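Long-range contact in Carboxylesterase/phospholipase family protein (Francisella tularensis subsp. tularensis, PDB 4F21), which is probably a serine hydrolase of the alpha/beta hydrolase superfamily that cleaves carboxylic esters: residues E28-W42 and S63-D75. Sequence-based numbering, arbitrary orientation.
Sequences ELMEPAKQARFCVIW and SLDEIRFIFPHAD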
# COMPACT_ATOMS: atom_id res chain seq x y z
N GLU A 28 -13.55 -1.17 9.13
CA GLU A 28 -13.26 -1.23 10.55
C GLU A 28 -12.50 0.02 10.97
O GLU A 28 -11.54 0.42 10.32
CB GLU A 28 -12.43 -2.47 10.89
CG GLU A 28 -13.16 -3.79 10.72
CD GLU A 28 -14.07 -4.13 11.89
OE1 GLU A 28 -14.71 -3.21 12.45
OE2 GLU A 28 -14.14 -5.32 12.26
N LEU A 29 -12.94 0.64 12.05
CA LEU A 29 -12.32 1.88 12.48
C LEU A 29 -11.83 1.78 13.92
O LEU A 29 -12.60 1.49 14.83
CB LEU A 29 -13.31 3.05 12.31
CG LEU A 29 -12.69 4.44 12.19
CD1 LEU A 29 -13.56 5.32 11.30
CD2 LEU A 29 -12.52 5.08 13.56
N MET A 30 -10.54 2.02 14.10
CA MET A 30 -9.96 2.06 15.44
C MET A 30 -9.67 3.49 15.86
O MET A 30 -8.82 4.16 15.27
CB MET A 30 -8.68 1.22 15.52
CG MET A 30 -8.91 -0.28 15.55
SD MET A 30 -7.39 -1.18 15.91
CE MET A 30 -7.97 -2.87 15.82
N GLU A 31 -10.40 3.97 16.86
CA GLU A 31 -10.18 5.30 17.40
C GLU A 31 -9.12 5.22 18.50
O GLU A 31 -9.19 4.36 19.37
CB GLU A 31 -11.48 5.87 17.95
CG GLU A 31 -11.55 7.39 17.91
CD GLU A 31 -11.48 7.93 16.49
OE1 GLU A 31 -10.57 8.74 16.21
OE2 GLU A 31 -12.34 7.55 15.67
N PRO A 32 -8.12 6.12 18.44
CA PRO A 32 -6.99 6.06 19.37
C PRO A 32 -7.39 6.45 20.78
O PRO A 32 -8.43 7.07 20.98
CB PRO A 32 -6.02 7.08 18.78
CG PRO A 32 -6.89 8.06 18.08
CD PRO A 32 -8.02 7.26 17.51
N ALA A 33 -6.56 6.07 21.75
CA ALA A 33 -6.81 6.38 23.16
C ALA A 33 -6.86 7.89 23.40
O ALA A 33 -7.83 8.39 23.97
CB ALA A 33 -5.75 5.73 24.04
N LYS A 34 -5.83 8.60 22.97
CA LYS A 34 -5.83 10.06 23.04
C LYS A 34 -6.44 10.62 21.76
O LYS A 34 -6.94 9.86 20.93
CB LYS A 34 -4.41 10.60 23.25
CG LYS A 34 -3.74 10.12 24.53
CD LYS A 34 -2.35 10.73 24.68
CE LYS A 34 -1.67 10.24 25.95
NZ LYS A 34 -0.32 10.84 26.12
N GLN A 35 -6.38 11.93 21.60
CA GLN A 35 -6.95 12.59 20.43
C GLN A 35 -6.29 12.10 19.14
O GLN A 35 -5.08 11.91 19.09
CB GLN A 35 -6.80 14.10 20.54
CG GLN A 35 -7.50 14.88 19.44
CD GLN A 35 -7.13 16.34 19.43
OE1 GLN A 35 -5.96 16.70 19.60
NE2 GLN A 35 -8.12 17.20 19.25
N ALA A 36 -7.10 11.88 18.11
CA ALA A 36 -6.59 11.45 16.82
C ALA A 36 -5.81 12.57 16.16
O ALA A 36 -6.35 13.63 15.86
CB ALA A 36 -7.71 10.99 15.91
N ARG A 37 -4.52 12.34 15.94
CA ARG A 37 -3.66 13.31 15.29
C ARG A 37 -3.10 12.69 14.02
O ARG A 37 -2.75 13.39 13.07
CB ARG A 37 -2.54 13.75 16.23
CG ARG A 37 -1.76 14.99 15.77
CD ARG A 37 -1.08 15.69 16.95
NE ARG A 37 -0.10 14.84 17.63
CZ ARG A 37 1.20 14.82 17.36
NH1 ARG A 37 1.69 15.61 16.42
NH2 ARG A 37 2.01 14.02 18.03
N PHE A 38 -3.04 11.36 14.00
CA PHE A 38 -2.48 10.61 12.88
C PHE A 38 -3.47 9.57 12.38
O PHE A 38 -4.46 9.28 13.04
CB PHE A 38 -1.16 9.95 13.28
CG PHE A 38 -0.16 10.91 13.87
CD1 PHE A 38 0.44 11.87 13.08
CD2 PHE A 38 0.19 10.83 15.21
CE1 PHE A 38 1.36 12.75 13.61
CE2 PHE A 38 1.12 11.70 15.74
CZ PHE A 38 1.70 12.66 14.95
N CYS A 39 -3.20 9.00 11.21
CA CYS A 39 -4.10 8.00 10.62
C CYS A 39 -3.39 7.05 9.66
O CYS A 39 -2.55 7.46 8.86
CB CYS A 39 -5.27 8.69 9.92
SG CYS A 39 -6.52 7.56 9.25
N VAL A 40 -3.74 5.77 9.74
CA VAL A 40 -3.18 4.78 8.83
C VAL A 40 -4.28 4.04 8.09
O VAL A 40 -5.08 3.31 8.69
CB VAL A 40 -2.29 3.75 9.56
CG1 VAL A 40 -1.48 2.94 8.55
CG2 VAL A 40 -1.36 4.45 10.53
N ILE A 41 -4.33 4.25 6.78
CA ILE A 41 -5.28 3.54 5.94
C ILE A 41 -4.63 2.25 5.45
O ILE A 41 -3.73 2.27 4.61
CB ILE A 41 -5.73 4.41 4.75
CG1 ILE A 41 -6.29 5.74 5.27
CG2 ILE A 41 -6.76 3.68 3.91
CD1 ILE A 41 -6.84 6.63 4.19
N TRP A 42 -5.10 1.12 6.00
CA TRP A 42 -4.56 -0.20 5.68
C TRP A 42 -5.48 -0.95 4.72
O TRP A 42 -6.61 -1.29 5.07
CB TRP A 42 -4.37 -1.02 6.96
CG TRP A 42 -3.54 -2.25 6.78
CD1 TRP A 42 -3.96 -3.46 6.30
CD2 TRP A 42 -2.14 -2.40 7.07
NE1 TRP A 42 -2.91 -4.35 6.27
CE2 TRP A 42 -1.79 -3.73 6.74
CE3 TRP A 42 -1.16 -1.55 7.58
CZ2 TRP A 42 -0.49 -4.21 6.90
CZ3 TRP A 42 0.13 -2.04 7.74
CH2 TRP A 42 0.45 -3.35 7.40
N SER A 63 3.58 4.17 20.08
CA SER A 63 2.43 4.74 20.78
C SER A 63 1.25 4.93 19.84
O SER A 63 1.33 5.67 18.86
CB SER A 63 2.81 6.07 21.46
OG SER A 63 3.22 7.05 20.52
N LEU A 64 0.15 4.24 20.14
CA LEU A 64 -1.07 4.38 19.36
C LEU A 64 -2.05 5.26 20.12
O LEU A 64 -3.27 5.17 19.94
CB LEU A 64 -1.69 3.01 19.08
CG LEU A 64 -0.82 2.06 18.26
CD1 LEU A 64 -1.56 0.76 18.00
CD2 LEU A 64 -0.37 2.70 16.95
N ASP A 65 -1.50 6.12 20.97
CA ASP A 65 -2.27 7.13 21.67
C ASP A 65 -2.96 8.08 20.69
O ASP A 65 -4.09 8.49 20.91
CB ASP A 65 -1.37 7.93 22.62
CG ASP A 65 -1.03 7.16 23.88
OD1 ASP A 65 0.13 7.22 24.32
OD2 ASP A 65 -1.94 6.50 24.44
N GLU A 66 -2.27 8.42 19.60
CA GLU A 66 -2.78 9.42 18.67
C GLU A 66 -2.89 8.94 17.23
O GLU A 66 -2.69 9.71 16.30
CB GLU A 66 -1.89 10.67 18.72
CG GLU A 66 -1.64 11.21 20.11
CD GLU A 66 -0.85 12.50 20.10
OE1 GLU A 66 -1.45 13.56 19.85
OE2 GLU A 66 0.38 12.44 20.33
N ILE A 67 -3.21 7.66 17.04
CA ILE A 67 -3.29 7.09 15.70
C ILE A 67 -4.62 6.40 15.41
O ILE A 67 -4.95 5.38 16.02
CB ILE A 67 -2.13 6.11 15.42
CG1 ILE A 67 -0.79 6.83 15.57
CG2 ILE A 67 -2.25 5.52 14.04
CD1 ILE A 67 0.41 5.94 15.33
N ARG A 68 -5.39 6.96 14.47
CA ARG A 68 -6.62 6.34 14.00
C ARG A 68 -6.31 5.31 12.93
O ARG A 68 -5.51 5.56 12.04
CB ARG A 68 -7.56 7.40 13.41
CG ARG A 68 -8.82 6.82 12.79
CD ARG A 68 -9.63 7.87 12.05
NE ARG A 68 -10.26 8.83 12.95
CZ ARG A 68 -9.82 10.07 13.15
NH1 ARG A 68 -8.74 10.50 12.51
NH2 ARG A 68 -10.45 10.88 13.99
N PHE A 69 -6.95 4.15 13.01
CA PHE A 69 -6.74 3.11 12.01
C PHE A 69 -7.97 2.88 11.13
O PHE A 69 -9.08 2.68 11.64
CB PHE A 69 -6.28 1.80 12.66
CG PHE A 69 -4.81 1.75 12.95
CD1 PHE A 69 -4.32 2.11 14.20
CD2 PHE A 69 -3.90 1.35 11.98
CE1 PHE A 69 -2.97 2.05 14.48
CE2 PHE A 69 -2.55 1.30 12.25
CZ PHE A 69 -2.08 1.65 13.50
N ILE A 70 -7.75 2.91 9.82
CA ILE A 70 -8.82 2.69 8.84
C ILE A 70 -8.61 1.39 8.06
O ILE A 70 -7.64 1.26 7.32
CB ILE A 70 -8.89 3.85 7.84
CG1 ILE A 70 -9.13 5.17 8.57
CG2 ILE A 70 -10.00 3.61 6.81
CD1 ILE A 70 -10.41 5.18 9.38
N PHE A 71 -9.53 0.44 8.24
CA PHE A 71 -9.48 -0.84 7.54
C PHE A 71 -10.68 -1.02 6.60
O PHE A 71 -11.67 -1.65 6.98
CB PHE A 71 -9.48 -2.01 8.53
CG PHE A 71 -8.17 -2.22 9.22
CD1 PHE A 71 -7.18 -3.00 8.63
CD2 PHE A 71 -7.93 -1.67 10.46
CE1 PHE A 71 -5.97 -3.21 9.27
CE2 PHE A 71 -6.72 -1.87 11.11
CZ PHE A 71 -5.74 -2.64 10.51
N PRO A 72 -10.60 -0.47 5.38
CA PRO A 72 -11.69 -0.61 4.41
C PRO A 72 -11.94 -2.07 4.04
O PRO A 72 -10.99 -2.85 3.96
CB PRO A 72 -11.17 0.16 3.19
CG PRO A 72 -10.15 1.10 3.73
CD PRO A 72 -9.50 0.36 4.86
N HIS A 73 -13.20 -2.43 3.82
CA HIS A 73 -13.55 -3.79 3.43
C HIS A 73 -13.09 -4.07 2.00
O HIS A 73 -12.96 -3.15 1.19
CB HIS A 73 -15.05 -4.04 3.57
CG HIS A 73 -15.51 -4.21 4.99
ND1 HIS A 73 -14.94 -3.52 6.04
CD2 HIS A 73 -16.47 -4.99 5.52
CE1 HIS A 73 -15.54 -3.87 7.16
NE2 HIS A 73 -16.47 -4.76 6.88
N ALA A 74 -12.85 -5.35 1.70
CA ALA A 74 -12.20 -5.76 0.46
C ALA A 74 -12.92 -5.37 -0.83
O ALA A 74 -12.40 -5.59 -1.93
CB ALA A 74 -11.92 -7.26 0.48
N ASP A 75 -14.11 -4.79 -0.71
CA ASP A 75 -14.86 -4.35 -1.88
C ASP A 75 -14.18 -3.14 -2.51
O ASP A 75 -14.39 -2.84 -3.69
CB ASP A 75 -16.30 -4.02 -1.51
CG ASP A 75 -16.82 -4.86 -0.37
OD1 ASP A 75 -16.28 -5.96 -0.15
OD2 ASP A 75 -17.77 -4.42 0.32
O HOH W 1 -8.09 -3.36 5.38
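With CG swung opposite its own amide nitrogen (chi1 175°) and the chain folding at chi3 (-70°), Arg68 lays its guanidinium beside the carboxylate of Glu31 and turns one face to Ala36 CB. The contact is a worked example of how the alpha/beta hydrolase sheet begins: strand 67-72 is inserted between 27-30, antiparallel to it, and 38-44, parallel to it, giving the strand order 1-3-2-4. Arg68 NH2 forms a salt bridge with Glu31 OE1 at 3.1 Å, the two flat groups turned 67° against each other, and Ala36 CB packs 3.3 Å from the same NH2. A second salt bridge lies where the loop 31-37 leads into strand 38-44. Arg37 grips Glu66 side-on, NE to OE1 at 2.9 Å and NH2 to OE2 at 3.2 Å; both carboxylate oxygens lie near the guanidinium plane, yet are met from above the carboxylate plane. Glu66 O takes two backbone donors, the amides of Arg37 and Phe38. On the sheet face carrying Arg68, Ile70 sends CD1 to Leu29 CD1 (3.7 Å) and CG1 to Cys39 SG, thus touching both flanking strands, while Ile70 and Cys39 also meet Gln124 of helix 111-126. The other face pairs Val40 CB with Phe69 CE2, and Trp42 CB with Phe71 CE1, both at 3.6 Å. Beside Trp42 and Pro72, one water donates to both carbonyl oxygens, 2.6 Å from Trp42 O.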